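Local coordinates for protein DNA polymerase III subunit beta (Helicobacter pylori 26695, PDB 4S3I) that tethers DNA polymerases and other proteins to DNA as a ring-shaped sliding factor, giving them processivity, at residues F327-V340 and S347-K359. Residues are numbered along the deposited sequence; the frame is centred on the assembly and turned at random.
Sequences FLEALNALGTTQFV and SSPFLIQESLDEK
Ile352 of strand 350-354 packs against Phe327 and Ala330 of helix 327-332. With CG1 beside the backbone N (chi1 -71°) and the chain extended beyond it, CD1 is carried over the centre of the Phe327 ring, a CH-pi contact 3.6 Å from the centroid; Ala330 CB also touches this methyl. The other branch, CG2, touches both Leu334 CD1 (3.8 Å) and Leu331 CD2, and the latter in turn lies over a face of the Phe339 ring. Val340, on the opposite face of the sheet, pairs with Gln353 through Val340 N to Gln353 O at 2.9 Å, nearly straight, and Gln353 N to Val340 O at 3.1 Å; its CG2 packs on Ser355 CA. At the end of the strand the Glu354 side chain extends toward the loop that follows the helix. Its CG lies 3.7 Å from Leu334 CD2, and Gly335 N donates a hydrogen bond to Glu354 OE2 (2.8 Å), meeting it from above the carboxylate plane. The helix thus packs over a beta hairpin of the C-terminal domain, whose strand 338-343 runs between 350-354 and 257-262, while 368-371 borders 350-354 on its other side and helix 263-273 meets Phe327 and Phe339 through Ile270 and Phe266.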
ATOM      1  N   PHE A 327      -5.464  -5.882  23.721  1.00 26.27           N
ATOM      2  CA  PHE A 327      -5.848  -4.738  24.530  1.00 25.93           C
ATOM      3  C   PHE A 327      -6.069  -3.544  23.616  1.00 25.57           C
ATOM      4  O   PHE A 327      -7.052  -2.812  23.745  1.00 25.34           O
ATOM      5  CB  PHE A 327      -4.746  -4.434  25.554  1.00 26.05           C
ATOM      6  CG  PHE A 327      -5.245  -3.766  26.811  1.00 26.14           C
ATOM      7  CD1 PHE A 327      -5.613  -2.425  26.805  1.00 26.24           C
ATOM      8  CD2 PHE A 327      -5.341  -4.486  28.005  1.00 26.16           C
ATOM      9  CE1 PHE A 327      -6.067  -1.783  27.983  1.00 27.50           C
ATOM     10  CE2 PHE A 327      -5.798  -3.872  29.183  1.00 26.13           C
ATOM     11  CZ  PHE A 327      -6.163  -2.508  29.169  1.00 25.71           C
ATOM     12  N   LEU A 328      -5.149  -3.339  22.679  1.00 25.61           N
ATOM     13  CA  LEU A 328      -5.277  -2.210  21.761  1.00 25.35           C
ATOM     14  C   LEU A 328      -6.542  -2.338  20.927  1.00 25.21           C
ATOM     15  O   LEU A 328      -7.281  -1.365  20.743  1.00 25.00           O
ATOM     16  CB  LEU A 328      -4.059  -2.102  20.837  1.00 25.52           C
ATOM     17  CG  LEU A 328      -2.813  -1.503  21.453  1.00 32.23           C
ATOM     18  CD1 LEU A 328      -1.637  -1.564  20.473  1.00 32.52           C
ATOM     19  CD2 LEU A 328      -3.089  -0.064  21.882  1.00 31.83           C
ATOM     20  N   GLU A 329      -6.798  -3.538  20.417  1.00 25.40           N
ATOM     21  CA  GLU A 329      -7.987  -3.711  19.597  1.00 28.49           C
ATOM     22  C   GLU A 329      -9.257  -3.473  20.409  1.00 29.01           C
ATOM     23  O   GLU A 329     -10.209  -2.892  19.911  1.00 25.11           O
ATOM     24  CB  GLU A 329      -7.979  -5.076  18.883  1.00 25.63           C
ATOM     25  CG  GLU A 329      -6.837  -5.166  17.861  1.00 28.43           C
ATOM     26  CD  GLU A 329      -6.908  -6.401  16.960  1.00 31.94           C
ATOM     27  OE1 GLU A 329      -6.410  -6.318  15.822  1.00 35.66           O
ATOM     28  OE2 GLU A 329      -7.438  -7.448  17.387  1.00 32.02           O
ATOM     29  N   ALA A 330      -9.258  -3.890  21.670  1.00 25.37           N
ATOM     30  CA  ALA A 330     -10.432  -3.639  22.520  1.00 25.36           C
ATOM     31  C   ALA A 330     -10.660  -2.137  22.701  1.00 25.10           C
ATOM     32  O   ALA A 330     -11.799  -1.667  22.719  1.00 25.10           O
ATOM     33  CB  ALA A 330     -10.290  -4.339  23.859  1.00 25.59           C
ATOM     34  N   LEU A 331      -9.573  -1.372  22.796  1.00 24.98           N
ATOM     35  CA  LEU A 331      -9.702   0.073  22.965  1.00 24.84           C
ATOM     36  C   LEU A 331     -10.161   0.730  21.655  1.00 24.77           C
ATOM     37  O   LEU A 331     -10.976   1.658  21.658  1.00 24.78           O
ATOM     38  CB  LEU A 331      -8.377   0.685  23.438  1.00 24.84           C
ATOM     39  CG  LEU A 331      -7.883   0.264  24.828  1.00 24.94           C
ATOM     40  CD1 LEU A 331      -6.588   0.985  25.140  1.00 24.98           C
ATOM     41  CD2 LEU A 331      -8.946   0.533  25.930  1.00 24.96           C
ATOM     42  N   ASN A 332      -9.620   0.256  20.530  1.00 24.76           N
ATOM     43  CA  ASN A 332     -10.041   0.757  19.214  1.00 26.47           C
ATOM     44  C   ASN A 332     -11.553   0.635  18.992  1.00 24.77           C
ATOM     45  O   ASN A 332     -12.163   1.436  18.287  1.00 27.01           O
ATOM     46  CB  ASN A 332      -9.293   0.023  18.084  1.00 32.81           C
ATOM     47  CG  ASN A 332      -7.802   0.281  18.095  1.00 39.82           C
ATOM     48  OD1 ASN A 332      -7.332   1.275  18.654  1.00 38.12           O
ATOM     49  ND2 ASN A 332      -7.041  -0.620  17.459  1.00 36.62           N
ATOM     50  N   ALA A 333     -12.161  -0.377  19.596  1.00 24.87           N
ATOM     51  CA  ALA A 333     -13.593  -0.628  19.417  1.00 25.02           C
ATOM     52  C   ALA A 333     -14.489   0.293  20.250  1.00 27.66           C
ATOM     53  O   ALA A 333     -15.716   0.214  20.159  1.00 28.48           O
ATOM     54  CB  ALA A 333     -13.905  -2.064  19.736  1.00 25.21           C
ATOM     55  N   LEU A 334     -13.884   1.155  21.067  1.00 25.03           N
ATOM     56  CA  LEU A 334     -14.634   2.033  21.981  1.00 25.18           C
ATOM     57  C   LEU A 334     -14.810   3.434  21.440  1.00 25.25           C
ATOM     58  O   LEU A 334     -13.871   4.011  20.890  1.00 26.95           O
ATOM     59  CB  LEU A 334     -13.894   2.145  23.315  1.00 25.14           C
ATOM     60  CG  LEU A 334     -13.580   0.816  23.974  1.00 25.15           C
ATOM     61  CD1 LEU A 334     -12.865   1.088  25.290  1.00 25.13           C
ATOM     62  CD2 LEU A 334     -14.879   0.043  24.210  1.00 25.40           C
ATOM     63  N   GLY A 335     -15.993   4.013  21.634  1.00 25.54           N
ATOM     64  CA  GLY A 335     -16.258   5.360  21.144  1.00 28.57           C
ATOM     65  C   GLY A 335     -16.095   6.491  22.157  1.00 31.10           C
ATOM     66  O   GLY A 335     -16.346   7.650  21.835  1.00 29.92           O
ATOM     67  N   THR A 336     -15.671   6.176  23.376  1.00 27.67           N
ATOM     68  CA  THR A 336     -15.596   7.193  24.443  1.00 26.09           C
ATOM     69  C   THR A 336     -14.144   7.533  24.728  1.00 27.54           C
ATOM     70  O   THR A 336     -13.272   6.749  24.413  1.00 25.58           O
ATOM     71  CB  THR A 336     -16.223   6.669  25.734  1.00 26.21           C
ATOM     72  OG1 THR A 336     -15.703   5.358  26.001  1.00 25.89           O
ATOM     73  CG2 THR A 336     -17.750   6.587  25.602  1.00 26.58           C
ATOM     74  N   THR A 337     -13.892   8.679  25.365  1.00 26.16           N
ATOM     75  CA  THR A 337     -12.517   9.113  25.651  1.00 26.08           C
ATOM     76  C   THR A 337     -11.916   8.349  26.817  1.00 25.87           C
ATOM     77  O   THR A 337     -10.704   8.330  27.001  1.00 25.76           O
ATOM     78  CB  THR A 337     -12.466  10.598  25.966  1.00 26.54           C
ATOM     79  OG1 THR A 337     -13.082  10.814  27.239  1.00 26.76           O
ATOM     80  CG2 THR A 337     -13.221  11.395  24.888  1.00 26.88           C
ATOM     81  N   GLN A 338     -12.778   7.747  27.629  1.00 25.90           N
ATOM     82  CA  GLN A 338     -12.340   6.935  28.757  1.00 25.76           C
ATOM     83  C   GLN A 338     -12.883   5.539  28.610  1.00 25.61           C
ATOM     84  O   GLN A 338     -13.851   5.326  27.881  1.00 25.67           O
ATOM     85  CB  GLN A 338     -12.823   7.550  30.080  1.00 26.06           C
ATOM     86  CG  GLN A 338     -12.308   8.950  30.325  1.00 26.32           C
ATOM     87  CD  GLN A 338     -12.725   9.489  31.688  1.00 37.54           C
ATOM     88  OE1 GLN A 338     -13.900   9.799  31.917  1.00 31.72           O
ATOM     89  NE2 GLN A 338     -11.767   9.572  32.613  1.00 26.62           N
ATOM     90  N   PHE A 339     -12.271   4.588  29.295  1.00 25.48           N
ATOM     91  CA  PHE A 339     -12.770   3.234  29.273  1.00 25.46           C
ATOM     92  C   PHE A 339     -12.802   2.672  30.686  1.00 30.73           C
ATOM     93  O   PHE A 339     -12.156   3.196  31.605  1.00 28.98           O
ATOM     94  CB  PHE A 339     -11.941   2.321  28.345  1.00 25.26           C
ATOM     95  CG  PHE A 339     -10.553   1.989  28.864  1.00 25.18           C
ATOM     96  CD1 PHE A 339      -9.495   2.881  28.679  1.00 25.11           C
ATOM     97  CD2 PHE A 339     -10.300   0.770  29.488  1.00 25.27           C
ATOM     98  CE1 PHE A 339      -8.209   2.581  29.144  1.00 25.13           C
ATOM     99  CE2 PHE A 339      -9.026   0.457  29.949  1.00 25.29           C
ATOM    100  CZ  PHE A 339      -7.965   1.370  29.772  1.00 25.21           C
ATOM    101  N   VAL A 340     -13.562   1.602  30.854  1.00 25.76           N
ATOM    102  CA  VAL A 340     -13.618   0.921  32.124  1.00 25.96           C
ATOM    103  C   VAL A 340     -12.993  -0.437  31.979  1.00 25.96           C
ATOM    104  O   VAL A 340     -13.334  -1.208  31.067  1.00 25.99           O
ATOM    105  CB  VAL A 340     -15.052   0.810  32.635  1.00 33.31           C
ATOM    106  CG1 VAL A 340     -15.090  -0.023  33.917  1.00 36.19           C
ATOM    107  CG2 VAL A 340     -15.625   2.198  32.864  1.00 27.93           C
ATOM    108  N   SER A 347      -5.412 -13.791  37.225  1.00 39.97           N
ATOM    109  CA  SER A 347      -5.411 -14.976  36.374  1.00 46.30           C
ATOM    110  C   SER A 347      -6.778 -15.164  35.708  1.00 43.10           C
ATOM    111  O   SER A 347      -6.963 -16.074  34.898  1.00 44.66           O
ATOM    112  CB  SER A 347      -5.066 -16.214  37.200  1.00 53.53           C
ATOM    113  OG  SER A 347      -5.938 -16.318  38.314  1.00 56.87           O
ATOM    114  N   SER A 348      -7.720 -14.290  36.057  1.00 37.82           N
ATOM    115  CA  SER A 348      -9.095 -14.364  35.559  1.00 40.41           C
ATOM    116  C   SER A 348      -9.345 -13.422  34.385  1.00 37.14           C
ATOM    117  O   SER A 348      -8.717 -12.369  34.287  1.00 37.34           O
ATOM    118  CB  SER A 348     -10.095 -14.047  36.681  1.00 42.29           C
ATOM    119  OG  SER A 348     -10.181 -15.114  37.602  1.00 50.98           O
ATOM    120  N   PRO A 349     -10.277 -13.805  33.494  1.00 38.30           N
ATOM    121  CA  PRO A 349     -10.696 -12.959  32.371  1.00 34.53           C
ATOM    122  C   PRO A 349     -11.098 -11.567  32.835  1.00 33.27           C
ATOM    123  O   PRO A 349     -11.725 -11.424  33.894  1.00 30.25           O
ATOM    124  CB  PRO A 349     -11.927 -13.689  31.826  1.00 42.20           C
ATOM    125  CG  PRO A 349     -11.670 -15.135  32.143  1.00 44.02           C
ATOM    126  CD  PRO A 349     -10.900 -15.144  33.444  1.00 43.33           C
ATOM    127  N   PHE A 350     -10.753 -10.550  32.054  1.00 28.88           N
ATOM    128  CA  PHE A 350     -11.157  -9.195  32.390  1.00 28.31           C
ATOM    129  C   PHE A 350     -11.875  -8.538  31.226  1.00 27.90           C
ATOM    130  O   PHE A 350     -11.768  -8.987  30.084  1.00 27.91           O
ATOM    131  CB  PHE A 350      -9.952  -8.350  32.803  1.00 35.22           C
ATOM    132  CG  PHE A 350      -8.897  -8.219  31.735  1.00 33.50           C
ATOM    133  CD1 PHE A 350      -8.900  -7.140  30.851  1.00 27.13           C
ATOM    134  CD2 PHE A 350      -7.889  -9.163  31.629  1.00 32.45           C
ATOM    135  CE1 PHE A 350      -7.897  -7.011  29.874  1.00 26.98           C
ATOM    136  CE2 PHE A 350      -6.892  -9.048  30.661  1.00 32.69           C
ATOM    137  CZ  PHE A 350      -6.900  -7.971  29.784  1.00 28.93           C
ATOM    138  N   LEU A 351     -12.576  -7.452  31.518  1.00 27.58           N
ATOM    139  CA  LEU A 351     -13.479  -6.847  30.557  1.00 29.52           C
ATOM    140  C   LEU A 351     -13.034  -5.433  30.248  1.00 33.30           C
ATOM    141  O   LEU A 351     -12.606  -4.700  31.144  1.00 29.41           O
ATOM    142  CB  LEU A 351     -14.909  -6.831  31.126  1.00 31.91           C
ATOM    143  CG  LEU A 351     -16.056  -6.478  30.169  1.00 34.73           C
ATOM    144  CD1 LEU A 351     -16.346  -7.660  29.254  1.00 29.94           C
ATOM    145  CD2 LEU A 351     -17.319  -6.042  30.903  1.00 39.33           C
ATOM    146  N   ILE A 352     -13.136  -5.045  28.978  1.00 26.49           N
ATOM    147  CA  ILE A 352     -12.911  -3.656  28.577  1.00 26.06           C
ATOM    148  C   ILE A 352     -14.175  -3.144  27.920  1.00 31.45           C
ATOM    149  O   ILE A 352     -14.718  -3.800  27.036  1.00 28.01           O
ATOM    150  CB  ILE A 352     -11.702  -3.542  27.605  1.00 25.80           C
ATOM    151  CG1 ILE A 352     -10.395  -3.788  28.365  1.00 30.06           C
ATOM    152  CG2 ILE A 352     -11.654  -2.166  26.929  1.00 25.47           C
ATOM    153  CD1 ILE A 352      -9.178  -3.931  27.472  1.00 29.63           C
ATOM    154  N   GLN A 353     -14.666  -1.987  28.357  1.00 25.99           N
ATOM    155  CA  GLN A 353     -15.875  -1.434  27.758  1.00 29.67           C
ATOM    156  C   GLN A 353     -15.888   0.081  27.864  1.00 29.95           C
ATOM    157  O   GLN A 353     -15.040   0.664  28.552  1.00 26.52           O
ATOM    158  CB  GLN A 353     -17.136  -2.057  28.381  1.00 33.44           C
ATOM    159  CG  GLN A 353     -17.401  -1.650  29.811  1.00 38.18           C
ATOM    160  CD  GLN A 353     -18.538  -2.447  30.455  1.00 41.07           C
ATOM    161  OE1 GLN A 353     -18.854  -2.244  31.624  1.00 34.69           O
ATOM    162  NE2 GLN A 353     -19.150  -3.357  29.691  1.00 36.15           N
ATOM    163  N   GLU A 354     -16.829   0.718  27.172  1.00 26.06           N
ATOM    164  CA  GLU A 354     -16.900   2.163  27.187  1.00 26.05           C
ATOM    165  C   GLU A 354     -17.234   2.634  28.592  1.00 31.14           C
ATOM    166  O   GLU A 354     -17.824   1.900  29.392  1.00 26.56           O
ATOM    167  CB  GLU A 354     -17.972   2.688  26.211  1.00 26.26           C
ATOM    168  CG  GLU A 354     -17.728   2.366  24.744  1.00 26.05           C
ATOM    169  CD  GLU A 354     -18.619   3.163  23.791  1.00 31.08           C
ATOM    170  OE1 GLU A 354     -19.517   3.898  24.261  1.00 27.32           O
ATOM    171  OE2 GLU A 354     -18.410   3.070  22.561  1.00 27.95           O
ATOM    172  N   SER A 355     -16.863   3.869  28.886  1.00 26.49           N
ATOM    173  CA  SER A 355     -17.372   4.539  30.063  1.00 31.21           C
ATOM    174  C   SER A 355     -18.862   4.735  29.783  1.00 30.35           C
ATOM    175  O   SER A 355     -19.248   4.979  28.625  1.00 27.10           O
ATOM    176  CB  SER A 355     -16.655   5.885  30.227  1.00 26.61           C
ATOM    177  OG  SER A 355     -17.070   6.557  31.396  1.00 38.22           O
ATOM    178  N   LEU A 356     -19.701   4.628  30.815  1.00 29.30           N
ATOM    179  CA  LEU A 356     -21.157   4.779  30.650  1.00 28.61           C
ATOM    180  C   LEU A 356     -21.740   3.817  29.596  1.00 34.02           C
ATOM    181  O   LEU A 356     -22.627   4.211  28.830  1.00 36.17           O
ATOM    182  CB  LEU A 356     -21.535   6.215  30.247  1.00 36.21           C
ATOM    183  CG  LEU A 356     -21.053   7.409  31.068  1.00 38.45           C
ATOM    184  CD1 LEU A 356     -21.679   8.694  30.529  1.00 41.77           C
ATOM    185  CD2 LEU A 356     -21.379   7.235  32.536  1.00 41.36           C
ATOM    186  N   ASP A 357     -21.232   2.583  29.544  1.00 27.78           N
ATOM    187  CA  ASP A 357     -21.732   1.574  28.605  1.00 34.68           C
ATOM    188  C   ASP A 357     -23.231   1.376  28.789  1.00 42.65           C
ATOM    189  O   ASP A 357     -23.957   1.116  27.827  1.00 39.22           O
ATOM    190  CB  ASP A 357     -21.019   0.233  28.800  1.00 37.23           C
ATOM    191  CG  ASP A 357     -21.681  -0.905  28.008  1.00 44.55           C
ATOM    192  OD1 ASP A 357     -21.338  -1.079  26.820  1.00 45.70           O
ATOM    193  OD2 ASP A 357     -22.546  -1.624  28.566  1.00 42.47           O
ATOM    194  N   GLU A 358     -23.687   1.512  30.033  1.00 40.99           N
ATOM    195  CA  GLU A 358     -25.088   1.290  30.373  1.00 45.89           C
ATOM    196  C   GLU A 358     -26.004   2.365  29.794  1.00 47.45           C
ATOM    197  O   GLU A 358     -27.224   2.176  29.702  1.00 46.16           O
ATOM    198  CB  GLU A 358     -25.267   1.213  31.897  1.00 49.33           C
ATOM    199  CG  GLU A 358     -25.198   2.567  32.612  1.00 57.71           C
ATOM    200  CD  GLU A 358     -23.769   3.050  32.855  1.00 66.14           C
ATOM    201  OE1 GLU A 358     -22.820   2.258  32.656  1.00 66.34           O
ATOM    202  OE2 GLU A 358     -23.597   4.223  33.253  1.00 67.67           O
ATOM    203  N   LYS A 359     -25.425   3.497  29.404  1.00 39.34           N
ATOM    204  CA  LYS A 359     -26.236   4.593  28.878  1.00 41.68           C
ATOM    205  C   LYS A 359     -26.775   4.282  27.477  1.00 41.22           C
ATOM    206  O   LYS A 359     -26.064   3.747  26.623  1.00 35.98           O
ATOM    207  CB  LYS A 359     -25.459   5.910  28.878  1.00 40.01           C
ATOM    208  CG  LYS A 359     -26.262   7.090  28.350  1.00 43.81           C
ATOM    209  CD  LYS A 359     -25.442   8.365  28.400  1.00 48.33           C
ATOM    210  CE  LYS A 359     -26.295   9.575  28.049  1.00 52.20           C
ATOM    211  NZ  LYS A 359     -25.633  10.844  28.478  1.00 53.26           N
TER
HETATM  212  O   HOH W   1     -13.925  -3.457  23.659  1.00 23.25           O
HETATM  213  O   HOH W   2     -17.991   0.719  21.115  1.00 21.03           O